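FAD synthetase (Saccharomyces cerevisiae, PDB 2WSI) catalyses the transfer of an adenylyl group from ATP to FMN, making the coenzyme FAD and releasing diphosphate. Local coordinates at residues 37-46 with 69-80; 213-222 with 286-294. All blocks are in the same frame, centred on the assembly; numbering follows the deposited sequence.

Contact 1: 37-46 with 69-80; sequences TRKYLLSEIF and LLLLYLSCLWEY
Thr-37 opens the interface with its methyl: CG2 rests 3.9 Å from CD1 of Leu-72, while its OG1 turns to Pro-193 O. At the next residue, Arg-38, the contact becomes polar. Its chain lies along Cys-76, with NE 3.1 Å from SG, and then bends at chi3 (49°). This brings one face of the guanidinium over Ser-75 OG and the backbone N of Cys-76. Arg-38 NH2 makes a salt bridge to Glu-79 OE1 at 2.8 Å, and the extended Glu-79 chain reaches back to meet it.

Leu-41 divides its branches: CD1 lies 3.8 Å from Cys-76 SG, whereas CD2 leans on the Tyr-73 ring. Leu-42 follows with CD2 at 3.9 Å from Cys-76 CB, so that Cys-76 serves several neighbours at once. Phe-46 closes the segment by driving its ring edge into the face of Tyr-73 (Phe-46 CE1 to Tyr-73 CE1 3.6 Å, planes at 90°), an offset edge-to-face pair. Phe-46 CB packs 3.7 Å from Tyr-80 CD1, and a water joins Phe-46 O to Tyr-80 OH.

The axes of segments 37-45 and 69-80, which lie on helices 25-45 and 64-87, come within 9.9 Å and cross at -44°. This helix-helix packing is carried at one end by the aromatic cluster of Phe-46, Tyr-73 and Tyr-80; helix 64-87 in turn lies on the sheet through Tyr-73 and Ile-56, as in the alpha/beta fold of the PAPS reductase family.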
loop_
_atom_site.group_PDB
_atom_site.type_symbol
_atom_site.label_atom_id
_atom_site.label_comp_id
_atom_site.label_asym_id
_atom_site.label_seq_id
_atom_site.Cartn_x
_atom_site.Cartn_y
_atom_site.Cartn_z
ATOM N N THR A 37 11.288 6.625 -4.464
ATOM C CA THR A 37 9.887 7.000 -4.234
ATOM C C THR A 37 9.787 8.360 -3.521
ATOM O O THR A 37 8.985 9.225 -3.905
ATOM C CB THR A 37 9.163 5.919 -3.429
ATOM O OG1 THR A 37 9.091 4.709 -4.199
ATOM C CG2 THR A 37 7.748 6.364 -3.073
ATOM N N ARG A 38 10.593 8.550 -2.487
ATOM C CA ARG A 38 10.570 9.820 -1.751
ATOM C C ARG A 38 11.030 10.980 -2.651
ATOM O O ARG A 38 10.465 12.079 -2.597
ATOM C CB ARG A 38 11.373 9.737 -0.442
ATOM C CG ARG A 38 10.757 8.689 0.544
ATOM C CD ARG A 38 10.983 8.943 2.049
ATOM N NE ARG A 38 10.661 10.310 2.453
ATOM C CZ ARG A 38 10.735 10.763 3.692
ATOM N NH1 ARG A 38 11.105 9.952 4.671
ATOM N NH2 ARG A 38 10.468 12.033 3.959
ATOM N N LYS A 39 12.005 10.735 -3.515
ATOM C CA LYS A 39 12.437 11.780 -4.441
ATOM C C LYS A 39 11.309 12.175 -5.401
ATOM O O LYS A 39 11.091 13.348 -5.622
ATOM C CB LYS A 39 13.688 11.360 -5.230
ATOM C CG LYS A 39 15.006 11.421 -4.434
ATOM C CD LYS A 39 15.339 12.820 -3.839
ATOM C CE LYS A 39 15.876 13.802 -4.884
ATOM N NZ LYS A 39 16.259 15.146 -4.311
ATOM N N TYR A 40 10.599 11.203 -5.973
ATOM C CA TYR A 40 9.440 11.534 -6.807
ATOM C C TYR A 40 8.448 12.449 -6.062
ATOM O O TYR A 40 7.987 13.445 -6.591
ATOM C CB TYR A 40 8.672 10.288 -7.207
ATOM C CG TYR A 40 9.368 9.322 -8.157
ATOM C CD1 TYR A 40 10.123 9.785 -9.231
ATOM C CD2 TYR A 40 9.203 7.941 -8.011
ATOM C CE1 TYR A 40 10.744 8.913 -10.118
ATOM C CE2 TYR A 40 9.805 7.038 -8.923
ATOM C CZ TYR A 40 10.571 7.548 -9.965
ATOM O OH TYR A 40 11.176 6.699 -10.855
ATOM N N LEU A 41 8.102 12.067 -4.839
ATOM C CA LEU A 41 7.096 12.798 -4.073
ATOM C C LEU A 41 7.554 14.203 -3.712
ATOM O O LEU A 41 6.835 15.169 -3.967
ATOM C CB LEU A 41 6.744 12.017 -2.800
ATOM C CG LEU A 41 5.948 10.741 -3.133
ATOM C CD1 LEU A 41 5.839 9.794 -1.909
ATOM C CD2 LEU A 41 4.537 11.137 -3.641
ATOM N N LEU A 42 8.737 14.313 -3.107
ATOM C CA LEU A 42 9.224 15.596 -2.596
ATOM C C LEU A 42 9.705 16.536 -3.707
ATOM O O LEU A 42 9.452 17.749 -3.645
ATOM C CB LEU A 42 10.347 15.364 -1.587
ATOM C CG LEU A 42 9.919 14.639 -0.303
ATOM C CD1 LEU A 42 11.141 14.254 0.516
ATOM C CD2 LEU A 42 8.948 15.493 0.534
ATOM N N SER A 43 10.370 15.977 -4.724
ATOM C CA SER A 43 10.997 16.766 -5.779
ATOM C C SER A 43 10.143 16.990 -7.004
ATOM O O SER A 43 10.396 17.943 -7.722
ATOM C CB SER A 43 12.269 16.065 -6.312
ATOM O OG SER A 43 13.346 16.202 -5.407
ATOM N N GLU A 44 9.207 16.088 -7.302
ATOM C CA GLU A 44 8.422 16.196 -8.539
ATOM C C GLU A 44 6.928 16.335 -8.326
ATOM O O GLU A 44 6.237 16.874 -9.174
ATOM C CB GLU A 44 8.666 14.993 -9.445
ATOM C CG GLU A 44 10.017 15.006 -10.131
ATOM C CD GLU A 44 10.252 13.720 -10.914
ATOM O OE1 GLU A 44 9.434 13.424 -11.808
ATOM O OE2 GLU A 44 11.242 13.011 -10.627
ATOM N N ILE A 45 6.415 15.846 -7.206
ATOM C CA ILE A 45 4.973 15.846 -7.029
ATOM C C ILE A 45 4.463 16.952 -6.111
ATOM O O ILE A 45 3.587 17.735 -6.498
ATOM C CB ILE A 45 4.532 14.450 -6.554
ATOM C CG1 ILE A 45 4.848 13.456 -7.695
ATOM C CG2 ILE A 45 3.074 14.443 -6.230
ATOM C CD1 ILE A 45 4.685 11.988 -7.304
ATOM N N PHE A 46 4.973 16.998 -4.891
ATOM C CA PHE A 46 4.491 17.981 -3.934
ATOM C C PHE A 46 4.905 19.387 -4.338
ATOM O O PHE A 46 4.355 20.367 -3.837
ATOM C CB PHE A 46 4.989 17.690 -2.519
ATOM C CG PHE A 46 4.442 16.394 -1.912
ATOM C CD1 PHE A 46 3.408 15.702 -2.504
ATOM C CD2 PHE A 46 4.956 15.922 -0.715
ATOM C CE1 PHE A 46 2.921 14.517 -1.946
ATOM C CE2 PHE A 46 4.462 14.765 -0.139
ATOM C CZ PHE A 46 3.449 14.056 -0.759
ATOM N N LEU A 69 2.854 2.401 0.073
ATOM C CA LEU A 69 2.887 3.745 -0.498
ATOM C C LEU A 69 2.332 4.785 0.456
ATOM O O LEU A 69 2.898 5.871 0.626
ATOM C CB LEU A 69 2.134 3.806 -1.826
ATOM C CG LEU A 69 2.263 5.138 -2.564
ATOM C CD1 LEU A 69 3.724 5.629 -2.607
ATOM C CD2 LEU A 69 1.625 5.086 -3.944
ATOM N N LEU A 70 1.227 4.449 1.106
ATOM C CA LEU A 70 0.641 5.380 2.068
ATOM C C LEU A 70 1.605 5.692 3.210
ATOM O O LEU A 70 1.753 6.849 3.605
ATOM C CB LEU A 70 -0.676 4.799 2.622
ATOM C CG LEU A 70 -1.326 5.714 3.660
ATOM C CD1 LEU A 70 -1.577 7.111 3.082
ATOM C CD2 LEU A 70 -2.651 5.086 4.154
ATOM N N LEU A 71 2.300 4.680 3.733
ATOM C CA LEU A 71 3.309 4.937 4.760
ATOM C C LEU A 71 4.408 5.858 4.220
ATOM O O LEU A 71 4.789 6.802 4.888
ATOM C CB LEU A 71 3.937 3.645 5.296
ATOM C CG LEU A 71 3.020 2.611 5.937
ATOM C CD1 LEU A 71 3.837 1.376 6.338
ATOM C CD2 LEU A 71 2.276 3.194 7.138
ATOM N N LEU A 72 4.910 5.596 3.012
ATOM C CA LEU A 72 5.937 6.468 2.403
ATOM C C LEU A 72 5.418 7.892 2.155
ATOM O O LEU A 72 6.124 8.881 2.354
ATOM C CB LEU A 72 6.457 5.861 1.086
ATOM C CG LEU A 72 7.119 4.502 1.308
ATOM C CD1 LEU A 72 7.372 3.865 -0.057
ATOM C CD2 LEU A 72 8.408 4.665 2.121
ATOM N N TYR A 73 4.164 7.982 1.740
ATOM C CA TYR A 73 3.531 9.246 1.415
ATOM C C TYR A 73 3.420 10.091 2.686
ATOM O O TYR A 73 3.737 11.287 2.683
ATOM C CB TYR A 73 2.132 8.956 0.874
ATOM C CG TYR A 73 1.424 10.129 0.231
ATOM C CD1 TYR A 73 1.669 10.446 -1.107
ATOM C CD2 TYR A 73 0.496 10.882 0.922
ATOM C CE1 TYR A 73 1.015 11.473 -1.733
ATOM C CE2 TYR A 73 -0.180 11.948 0.309
ATOM C CZ TYR A 73 0.087 12.226 -1.038
ATOM O OH TYR A 73 -0.556 13.240 -1.717
ATOM N N LEU A 74 3.005 9.456 3.780
ATOM C CA LEU A 74 2.884 10.151 5.066
ATOM C C LEU A 74 4.245 10.586 5.561
ATOM O O LEU A 74 4.396 11.679 6.090
ATOM C CB LEU A 74 2.203 9.245 6.117
ATOM C CG LEU A 74 0.692 9.088 5.842
ATOM C CD1 LEU A 74 0.106 7.938 6.623
ATOM C CD2 LEU A 74 -0.029 10.410 6.127
ATOM N N SER A 75 5.241 9.730 5.388
ATOM C CA SER A 75 6.601 10.137 5.709
ATOM C C SER A 75 7.018 11.397 4.949
ATOM O O SER A 75 7.589 12.338 5.530
ATOM C CB SER A 75 7.576 8.997 5.411
ATOM O OG SER A 75 8.894 9.421 5.687
ATOM N N CYS A 76 6.728 11.435 3.656
ATOM C CA CYS A 76 7.038 12.623 2.843
ATOM C C CYS A 76 6.174 13.822 3.200
ATOM O O CYS A 76 6.594 14.991 3.055
ATOM C CB CYS A 76 6.875 12.299 1.363
ATOM S SG CYS A 76 8.155 11.153 0.798
ATOM N N LEU A 77 4.963 13.554 3.671
ATOM C CA LEU A 77 4.085 14.659 4.092
ATOM C C LEU A 77 4.706 15.381 5.309
ATOM O O LEU A 77 4.686 16.627 5.424
ATOM C CB LEU A 77 2.685 14.105 4.413
ATOM C CG LEU A 77 1.660 15.150 4.816
ATOM C CD1 LEU A 77 1.513 16.151 3.698
ATOM C CD2 LEU A 77 0.296 14.499 5.170
ATOM N N TRP A 78 5.265 14.600 6.220
ATOM C CA TRP A 78 5.942 15.169 7.386
ATOM C C TRP A 78 7.082 16.088 6.902
ATOM O O TRP A 78 7.168 17.272 7.272
ATOM C CB TRP A 78 6.509 14.054 8.242
ATOM C CG TRP A 78 7.161 14.519 9.518
ATOM C CD1 TRP A 78 8.492 14.382 9.874
ATOM C CD2 TRP A 78 6.513 15.149 10.632
ATOM N NE1 TRP A 78 8.701 14.904 11.140
ATOM C CE2 TRP A 78 7.503 15.379 11.624
ATOM C CE3 TRP A 78 5.197 15.572 10.878
ATOM C CZ2 TRP A 78 7.210 16.013 12.840
ATOM C CZ3 TRP A 78 4.910 16.196 12.084
ATOM C CH2 TRP A 78 5.911 16.411 13.052
ATOM N N GLU A 79 7.948 15.541 6.063
ATOM C CA GLU A 79 9.075 16.334 5.531
ATOM C C GLU A 79 8.606 17.581 4.753
ATOM O O GLU A 79 9.195 18.653 4.848
ATOM C CB GLU A 79 9.983 15.434 4.662
ATOM C CG GLU A 79 11.236 16.140 4.144
ATOM C CD GLU A 79 12.306 15.169 3.651
ATOM O OE1 GLU A 79 12.367 14.029 4.158
ATOM O OE2 GLU A 79 13.076 15.556 2.750
ATOM N N TYR A 80 7.516 17.450 4.010
ATOM C CA TYR A 80 6.968 18.528 3.182
ATOM C C TYR A 80 6.603 19.742 4.029
ATOM O O TYR A 80 6.805 20.900 3.655
ATOM C CB TYR A 80 5.712 18.013 2.460
ATOM C CG TYR A 80 4.805 19.070 1.855
ATOM C CD1 TYR A 80 5.090 19.628 0.610
ATOM C CD2 TYR A 80 3.641 19.472 2.505
ATOM C CE1 TYR A 80 4.256 20.587 0.034
ATOM C CE2 TYR A 80 2.777 20.425 1.932
ATOM C CZ TYR A 80 3.100 20.977 0.700
ATOM O OH TYR A 80 2.274 21.907 0.117
HETATM O O HOH W 1 2.395 21.894 -2.612
#

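Contact 2: 213-222 with 286-294. With SO4 (sulfate ion), chain B.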
loop_
_atom_site.group_PDB
_atom_site.type_symbol
_atom_site.label_atom_id
_atom_site.label_comp_id
_atom_site.label_asym_id
_atom_site.label_seq_id
_atom_site.Cartn_x
_atom_site.Cartn_y
_atom_site.Cartn_z
ATOM N N ILE A 213 -1.367 -5.195 8.928
ATOM C CA ILE A 213 -1.541 -5.465 7.507
ATOM C C ILE A 213 -2.767 -6.359 7.310
ATOM O O ILE A 213 -3.168 -7.091 8.213
ATOM C CB ILE A 213 -0.304 -6.146 6.892
ATOM C CG1 ILE A 213 -0.167 -7.578 7.392
ATOM C CG2 ILE A 213 0.959 -5.367 7.213
ATOM C CD1 ILE A 213 0.916 -8.355 6.643
ATOM N N CYS A 214 -3.359 -6.284 6.132
ATOM C CA CYS A 214 -4.610 -6.966 5.904
ATOM C C CYS A 214 -4.461 -8.438 6.284
ATOM O O CYS A 214 -3.534 -9.104 5.841
ATOM C CB CYS A 214 -5.037 -6.845 4.438
ATOM S SG CYS A 214 -6.691 -7.589 4.208
ATOM N N GLY A 215 -5.388 -8.954 7.082
ATOM C CA GLY A 215 -5.261 -10.317 7.578
ATOM C C GLY A 215 -5.304 -11.357 6.461
ATOM O O GLY A 215 -4.811 -12.458 6.650
ATOM N N LEU A 216 -5.870 -11.025 5.301
ATOM C CA LEU A 216 -5.850 -11.978 4.187
ATOM C C LEU A 216 -4.426 -12.463 3.864
ATOM O O LEU A 216 -4.238 -13.624 3.473
ATOM C CB LEU A 216 -6.487 -11.381 2.929
ATOM C CG LEU A 216 -7.936 -10.891 3.098
ATOM C CD1 LEU A 216 -8.474 -10.404 1.766
ATOM C CD2 LEU A 216 -8.836 -11.987 3.675
ATOM N N TYR A 217 -3.421 -11.591 3.993
ATOM C CA TYR A 217 -2.040 -12.014 3.697
ATOM C C TYR A 217 -1.587 -13.125 4.662
ATOM O O TYR A 217 -0.835 -14.029 4.293
ATOM C CB TYR A 217 -1.067 -10.809 3.742
ATOM C CG TYR A 217 -1.405 -9.780 2.688
ATOM C CD1 TYR A 217 -1.415 -10.113 1.329
ATOM C CD2 TYR A 217 -1.752 -8.474 3.045
ATOM C CE1 TYR A 217 -1.738 -9.154 0.358
ATOM C CE2 TYR A 217 -2.099 -7.512 2.084
ATOM C CZ TYR A 217 -2.080 -7.853 0.750
ATOM O OH TYR A 217 -2.451 -6.897 -0.184
ATOM N N GLY A 218 -2.044 -13.051 5.905
ATOM C CA GLY A 218 -1.756 -14.100 6.868
ATOM C C GLY A 218 -2.314 -15.462 6.450
ATOM O O GLY A 218 -1.814 -16.488 6.883
ATOM N N LYS A 219 -3.339 -15.473 5.608
ATOM C CA LYS A 219 -3.945 -16.730 5.144
ATOM C C LYS A 219 -3.395 -17.246 3.799
ATOM O O LYS A 219 -3.918 -18.217 3.227
ATOM C CB LYS A 219 -5.455 -16.573 5.024
ATOM C CG LYS A 219 -6.168 -16.215 6.339
ATOM C CD LYS A 219 -5.882 -17.226 7.460
ATOM C CE LYS A 219 -6.679 -18.516 7.263
ATOM N NZ LYS A 219 -6.875 -19.279 8.543
ATOM N N GLY A 220 -2.344 -16.612 3.287
ATOM C CA GLY A 220 -1.735 -17.095 2.047
ATOM C C GLY A 220 -2.030 -16.288 0.805
ATOM O O GLY A 220 -1.518 -16.605 -0.263
ATOM N N PHE A 221 -2.854 -15.239 0.909
ATOM C CA PHE A 221 -3.002 -14.341 -0.222
ATOM C C PHE A 221 -1.673 -13.637 -0.491
ATOM O O PHE A 221 -0.963 -13.271 0.452
ATOM C CB PHE A 221 -4.121 -13.303 0.036
ATOM C CG PHE A 221 -5.519 -13.887 -0.055
ATOM C CD1 PHE A 221 -6.322 -13.640 -1.164
ATOM C CD2 PHE A 221 -6.009 -14.702 0.944
ATOM C CE1 PHE A 221 -7.596 -14.186 -1.256
ATOM C CE2 PHE A 221 -7.278 -15.241 0.851
ATOM C CZ PHE A 221 -8.066 -14.988 -0.246
ATOM N N THR A 222 -1.342 -13.441 -1.771
ATOM C CA THR A 222 -0.211 -12.584 -2.149
ATOM C C THR A 222 -0.686 -11.406 -2.998
ATOM O O THR A 222 0.073 -10.516 -3.360
ATOM C CB THR A 222 0.839 -13.370 -2.955
ATOM O OG1 THR A 222 0.208 -13.922 -4.125
ATOM C CG2 THR A 222 1.454 -14.458 -2.092
ATOM N N ASN A 286 -3.983 -24.555 5.175
ATOM C CA ASN A 286 -2.962 -25.269 4.415
ATOM C C ASN A 286 -2.049 -24.347 3.599
ATOM O O ASN A 286 -1.449 -24.792 2.617
ATOM C CB ASN A 286 -3.618 -26.281 3.467
ATOM C CG ASN A 286 -2.593 -27.231 2.808
ATOM O OD1 ASN A 286 -1.597 -27.621 3.425
ATOM N ND2 ASN A 286 -2.843 -27.596 1.545
ATOM N N TYR A 287 -1.951 -23.070 3.988
ATOM C CA TYR A 287 -1.130 -22.104 3.242
ATOM C C TYR A 287 -0.170 -21.303 4.116
ATOM O O TYR A 287 -0.549 -20.797 5.169
ATOM C CB TYR A 287 -2.016 -21.118 2.480
ATOM C CG TYR A 287 -2.805 -21.737 1.370
ATOM C CD1 TYR A 287 -2.299 -21.774 0.072
ATOM C CD2 TYR A 287 -4.055 -22.308 1.611
ATOM C CE1 TYR A 287 -3.015 -22.348 -0.975
ATOM C CE2 TYR A 287 -4.789 -22.888 0.568
ATOM C CZ TYR A 287 -4.254 -22.912 -0.720
ATOM O OH TYR A 287 -4.965 -23.472 -1.762
ATOM N N TYR A 288 1.078 -21.197 3.666
ATOM C CA TYR A 288 2.023 -20.250 4.229
ATOM C C TYR A 288 1.528 -18.818 3.991
ATOM O O TYR A 288 0.872 -18.541 3.005
ATOM C CB TYR A 288 3.392 -20.393 3.574
ATOM C CG TYR A 288 4.153 -21.646 3.975
ATOM C CD1 TYR A 288 5.051 -21.624 5.036
ATOM C CD2 TYR A 288 4.001 -22.829 3.274
ATOM C CE1 TYR A 288 5.767 -22.751 5.401
ATOM C CE2 TYR A 288 4.717 -23.975 3.631
ATOM C CZ TYR A 288 5.590 -23.927 4.696
ATOM O OH TYR A 288 6.298 -25.051 5.059
ATOM N N PRO A 289 1.854 -17.915 4.907
ATOM C CA PRO A 289 1.528 -16.491 4.738
ATOM C C PRO A 289 2.133 -15.935 3.454
ATOM O O PRO A 289 3.136 -16.453 2.970
ATOM C CB PRO A 289 2.175 -15.839 5.962
ATOM C CG PRO A 289 2.146 -16.911 7.005
ATOM C CD PRO A 289 2.372 -18.216 6.247
ATOM N N GLY A 290 1.529 -14.875 2.926
ATOM C CA GLY A 290 1.957 -14.287 1.667
ATOM C C GLY A 290 3.428 -13.912 1.631
ATOM O O GLY A 290 4.052 -13.956 0.576
ATOM N N TRP A 291 3.978 -13.516 2.772
ATOM C CA TRP A 291 5.350 -13.018 2.817
ATOM C C TRP A 291 6.373 -14.158 2.671
ATOM O O TRP A 291 7.586 -13.938 2.708
ATOM C CB TRP A 291 5.608 -12.184 4.093
ATOM C CG TRP A 291 5.174 -12.799 5.413
ATOM C CD1 TRP A 291 5.932 -13.577 6.253
ATOM C CD2 TRP A 291 3.918 -12.618 6.064
ATOM N NE1 TRP A 291 5.199 -13.930 7.364
ATOM C CE2 TRP A 291 3.963 -13.348 7.278
ATOM C CE3 TRP A 291 2.739 -11.933 5.730
ATOM C CZ2 TRP A 291 2.883 -13.406 8.156
ATOM C CZ3 TRP A 291 1.664 -11.991 6.614
ATOM C CH2 TRP A 291 1.751 -12.717 7.811
ATOM N N TYR A 292 5.869 -15.368 2.475
ATOM C CA TYR A 292 6.716 -16.495 2.057
ATOM C C TYR A 292 6.857 -16.565 0.541
ATOM O O TYR A 292 7.607 -17.403 0.025
ATOM C CB TYR A 292 6.169 -17.837 2.580
ATOM C CG TYR A 292 6.556 -18.092 4.008
ATOM C CD1 TYR A 292 7.627 -18.913 4.324
ATOM C CD2 TYR A 292 5.871 -17.476 5.044
ATOM C CE1 TYR A 292 7.998 -19.127 5.651
ATOM C CE2 TYR A 292 6.228 -17.688 6.373
ATOM C CZ TYR A 292 7.287 -18.509 6.663
ATOM O OH TYR A 292 7.626 -18.687 7.973
ATOM N N LEU A 293 6.134 -15.712 -0.184
ATOM C CA LEU A 293 6.372 -15.606 -1.615
ATOM C C LEU A 293 7.267 -14.399 -1.958
ATOM O O LEU A 293 6.982 -13.262 -1.565
ATOM C CB LEU A 293 5.072 -15.520 -2.385
ATOM C CG LEU A 293 5.317 -15.588 -3.887
ATOM C CD1 LEU A 293 5.249 -17.050 -4.327
ATOM C CD2 LEU A 293 4.328 -14.755 -4.674
ATOM N N VAL A 294 8.365 -14.646 -2.676
ATOM C CA VAL A 294 9.234 -13.546 -3.126
ATOM C C VAL A 294 9.373 -13.498 -4.635
ATOM O O VAL A 294 9.948 -12.562 -5.173
ATOM C CB VAL A 294 10.649 -13.580 -2.514
ATOM C CG1 VAL A 294 10.595 -13.178 -1.044
ATOM C CG2 VAL A 294 11.346 -14.945 -2.713
HETATM S S SO4 B . -2.187 -6.330 -3.581
HETATM O O1 SO4 B . -3.100 -6.569 -4.684
HETATM O O2 SO4 B . -2.646 -5.147 -2.862
HETATM O O3 SO4 B . -2.216 -7.494 -2.695
HETATM O O4 SO4 B . -0.859 -6.015 -4.092
#
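Trp-291 turns the six-membered rim of its indole to segment 213-222, where CZ3 lies 3.7 Å from Ile-213 CD1 and CH2 lies 3.9 Å from Gly-218 CA, both approaching obliquely. Over the centre of one indole face sits Pro-289 CB, 3.3 Å above the plane; a chi1 of 49°, with CG between the backbone N and the carbonyl carbon, folds the ring back over the proline. The Tyr-217 ring carries Phe-221 O and an oxygen of a sulfate, probably from the crystallisation liquor, at its edge, near its plane. Its hydroxyl donates to O3 of that sulfate (OH to O3 2.6 Å) and is also bonded to Lys-64 N, while Trp-203 meets the ring edge-to-face.

A weakly bonded helix at about 215-218 has Cys-214 at its N-cap, through a weak bond from Leu-216 N to SG. The turn that follows has the pattern of a Schellman motif: Gly-220 N bonds to Tyr-217 O, Phe-221 N weakly to Leu-216 O, and Gly-220 has a positive phi of 105°.

Tyr-217 O is gripped twice, because Gly-290 N reaches it at 2.9 Å in a nearly straight bond (169°) from the face opposite to Gly-220 N. Glycines let the two backbones close in: Gly-220 CA comes 3.1 Å from Tyr-288 O, and Gly-290 CA 3.3 Å from Phe-221 O. Both carbonyl oxygens are buried without a hydrogen-bond partner, which these CA-H...O contacts may partly compensate. Beyond them, Thr-222 sets CG2 3.8 Å from Leu-293 CB while OG1 bonds to Glu-299 O and Asn-233 ND2.

Contacts 1 and 2 follow one another in the chain and lie on opposite sides of its centre. Their own centres are 28 Å apart, although their nearest atoms come within about 7 Å. Helix 199-209 bridges them, with Phe-205 against Leu-72 and Trp-203 against Trp-291. A second link is the start of helix 64-87: Lys-64 N bonds to Tyr-217 OH and Lys-64 NZ to the sulfate, consistent with an anion-binding loop near the nucleotide. Both contacts lie near the FAD site: the side chain of Leu-69 is about 6 Å from the bound FAD and that of Tyr-217 about 9 Å. The FAD-binding Arg-300 lies about 7 Å from Thr-222, side chain to side chain.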